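Long-range contact in Thiol:disulfide interchange protein DsbA (Neisseria meningitidis serogroup B, PDB 2ZNM), which probably acts as a thioredoxin-fold disulfide oxidoreductase of the periplasm, exchanging thiols and disulfides in other proteins: residues 26-31 / 57-62. Numbering follows the deposited sequence.
Sequences VLEFFG and LRTEHV
L27 and R58, neighbours on adjacent parallel strands, show how a β-sheet can hold a buried ion pair against an apolar surface: R58 and E60 pair along one edge strand, and L27 of the neighbouring strand packs against the aliphatic parts of both. The L27 methyl CD1 rests 3.7 Å from R58 CD and reaches E60 CG at 3.5 Å. R58 runs extended with CG anti to its backbone N (chi1 174°), which brings NE level with the bent E60 chain; NE donates to the anti lone pair of E60 OE1 (2.8 Å), close to the guanidinium plane. L27 CD2 lies over one face of the guanidinium. The F29 ring lies obliquely against E60, with F29 CD2 3.7 Å from E60 CB.

On the sheet's other face, the edge of the H61 ring meets the face of F30 in a T-shaped pair, centroids 4.9 Å apart and planes at 65°. G31 CA packs over the H61 ring as a CH-pi contact, 3.7 Å from its centroid.

Five backbone hydrogen bonds fix the register, from R58 N to V26 O through V62 N to F30 O (2.9 Å). They join the two strands of the β-α-β unit of the thioredoxin fold, whose helix 42-50 packs on E28, L57 and T59. R58 NH1 also forms a hydrogen bond to P17 O and a salt bridge with E25. This second carboxylate, E25, together with E60 probably offsets the cost of burying the arginine charge against L142 of helix 130-145.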
loop_
_atom_site.group_PDB
_atom_site.type_symbol
_atom_site.label_atom_id
_atom_site.label_comp_id
_atom_site.label_asym_id
_atom_site.label_seq_id
_atom_site.Cartn_x
_atom_site.Cartn_y
_atom_site.Cartn_z
ATOM N N VAL A 26 9.229 -2.050 -4.993
ATOM C CA VAL A 26 8.655 -0.712 -5.008
ATOM C C VAL A 26 7.481 -0.758 -4.033
ATOM O O VAL A 26 6.441 -1.362 -4.299
ATOM C CB VAL A 26 8.238 -0.279 -6.425
ATOM C CG1 VAL A 26 7.632 1.125 -6.405
ATOM C CG2 VAL A 26 9.431 -0.318 -7.345
ATOM N N LEU A 27 7.694 -0.170 -2.867
ATOM C CA LEU A 27 6.721 -0.230 -1.800
ATOM C C LEU A 27 5.955 1.079 -1.717
ATOM O O LEU A 27 6.557 2.169 -1.651
ATOM C CB LEU A 27 7.416 -0.563 -0.476
ATOM C CG LEU A 27 6.816 -0.245 0.898
ATOM C CD1 LEU A 27 5.578 -1.064 1.181
ATOM C CD2 LEU A 27 7.896 -0.493 1.962
ATOM N N GLU A 28 4.629 0.961 -1.747
ATOM C CA GLU A 28 3.731 2.108 -1.536
ATOM C C GLU A 28 2.979 2.022 -0.206
ATOM O O GLU A 28 2.246 1.066 0.026
ATOM C CB GLU A 28 2.726 2.227 -2.686
ATOM C CG GLU A 28 2.075 3.594 -2.780
ATOM C CD GLU A 28 0.689 3.564 -3.425
ATOM O OE1 GLU A 28 -0.119 2.661 -3.104
ATOM O OE2 GLU A 28 0.399 4.459 -4.244
ATOM N N PHE A 29 3.166 3.014 0.660
ATOM C CA PHE A 29 2.246 3.219 1.805
ATOM C C PHE A 29 1.056 4.064 1.375
ATOM O O PHE A 29 1.230 5.124 0.768
ATOM C CB PHE A 29 2.945 3.878 3.000
ATOM C CG PHE A 29 4.017 3.025 3.622
ATOM C CD1 PHE A 29 5.327 3.102 3.174
ATOM C CD2 PHE A 29 3.710 2.136 4.650
ATOM C CE1 PHE A 29 6.310 2.308 3.747
ATOM C CE2 PHE A 29 4.681 1.344 5.217
ATOM C CZ PHE A 29 5.981 1.428 4.777
ATOM N N PHE A 30 -0.148 3.589 1.699
ATOM C CA PHE A 30 -1.389 4.200 1.237
ATOM C C PHE A 30 -2.454 4.202 2.344
ATOM O O PHE A 30 -2.272 3.611 3.415
ATOM C CB PHE A 30 -1.927 3.421 0.027
ATOM C CG PHE A 30 -2.673 2.161 0.397
ATOM C CD1 PHE A 30 -1.993 1.020 0.759
ATOM C CD2 PHE A 30 -4.071 2.134 0.400
ATOM C CE1 PHE A 30 -2.670 -0.125 1.119
ATOM C CE2 PHE A 30 -4.752 0.994 0.757
ATOM C CZ PHE A 30 -4.045 -0.143 1.115
ATOM N N GLY A 31 -3.573 4.866 2.062
ATOM C CA GLY A 31 -4.748 4.820 2.912
ATOM C C GLY A 31 -5.979 4.681 2.051
ATOM O O GLY A 31 -6.000 5.161 0.921
ATOM N N LEU A 57 5.774 -4.641 -7.025
ATOM C CA LEU A 57 4.953 -3.706 -6.257
ATOM C C LEU A 57 4.516 -4.305 -4.918
ATOM O O LEU A 57 4.037 -5.439 -4.872
ATOM C CB LEU A 57 3.709 -3.321 -7.074
ATOM C CG LEU A 57 3.441 -1.922 -7.666
ATOM C CD1 LEU A 57 4.599 -0.919 -7.553
ATOM C CD2 LEU A 57 2.936 -2.041 -9.093
ATOM N N ARG A 58 4.683 -3.536 -3.842
ATOM C CA ARG A 58 4.189 -3.901 -2.517
ATOM C C ARG A 58 3.387 -2.720 -1.955
ATOM O O ARG A 58 3.776 -1.563 -2.128
ATOM C CB ARG A 58 5.373 -4.246 -1.587
ATOM C CG ARG A 58 5.027 -4.507 -0.104
ATOM C CD ARG A 58 6.300 -4.623 0.720
ATOM N NE ARG A 58 6.084 -4.828 2.154
ATOM C CZ ARG A 58 7.072 -4.900 3.057
ATOM N NH1 ARG A 58 8.340 -4.760 2.682
ATOM N NH2 ARG A 58 6.798 -5.097 4.342
ATOM N N THR A 59 2.273 -3.007 -1.289
ATOM C CA THR A 59 1.502 -1.960 -0.628
ATOM C C THR A 59 1.289 -2.247 0.856
ATOM O O THR A 59 1.134 -3.403 1.252
ATOM C CB THR A 59 0.127 -1.719 -1.306
ATOM O OG1 THR A 59 -0.697 -2.890 -1.172
ATOM C CG2 THR A 59 0.308 -1.385 -2.780
ATOM N N GLU A 60 1.292 -1.185 1.668
ATOM C CA GLU A 60 0.963 -1.278 3.093
ATOM C C GLU A 60 0.007 -0.152 3.478
ATOM O O GLU A 60 0.215 1.014 3.106
ATOM C CB GLU A 60 2.221 -1.207 3.949
ATOM C CG GLU A 60 3.318 -2.218 3.577
ATOM C CD GLU A 60 3.026 -3.651 4.016
ATOM O OE1 GLU A 60 3.676 -4.576 3.501
ATOM O OE2 GLU A 60 2.168 -3.868 4.884
ATOM N N HIS A 61 -1.060 -0.493 4.191
ATOM C CA HIS A 61 -1.916 0.548 4.761
ATOM C C HIS A 61 -1.246 1.212 5.971
ATOM O O HIS A 61 -0.803 0.563 6.913
ATOM C CB HIS A 61 -3.308 0.035 5.116
ATOM C CG HIS A 61 -4.326 1.123 5.247
ATOM N ND1 HIS A 61 -5.406 1.241 4.394
ATOM C CD2 HIS A 61 -4.411 2.163 6.108
ATOM C CE1 HIS A 61 -6.120 2.298 4.738
ATOM N NE2 HIS A 61 -5.530 2.881 5.765
ATOM N N VAL A 62 -1.188 2.526 5.904
ATOM C CA VAL A 62 -0.599 3.397 6.905
ATOM C C VAL A 62 -1.479 3.357 8.175
ATOM O O VAL A 62 -2.685 3.264 8.076
ATOM C CB VAL A 62 -0.512 4.803 6.231
ATOM C CG1 VAL A 62 -1.667 5.714 6.610
ATOM C CG2 VAL A 62 0.818 5.425 6.390
#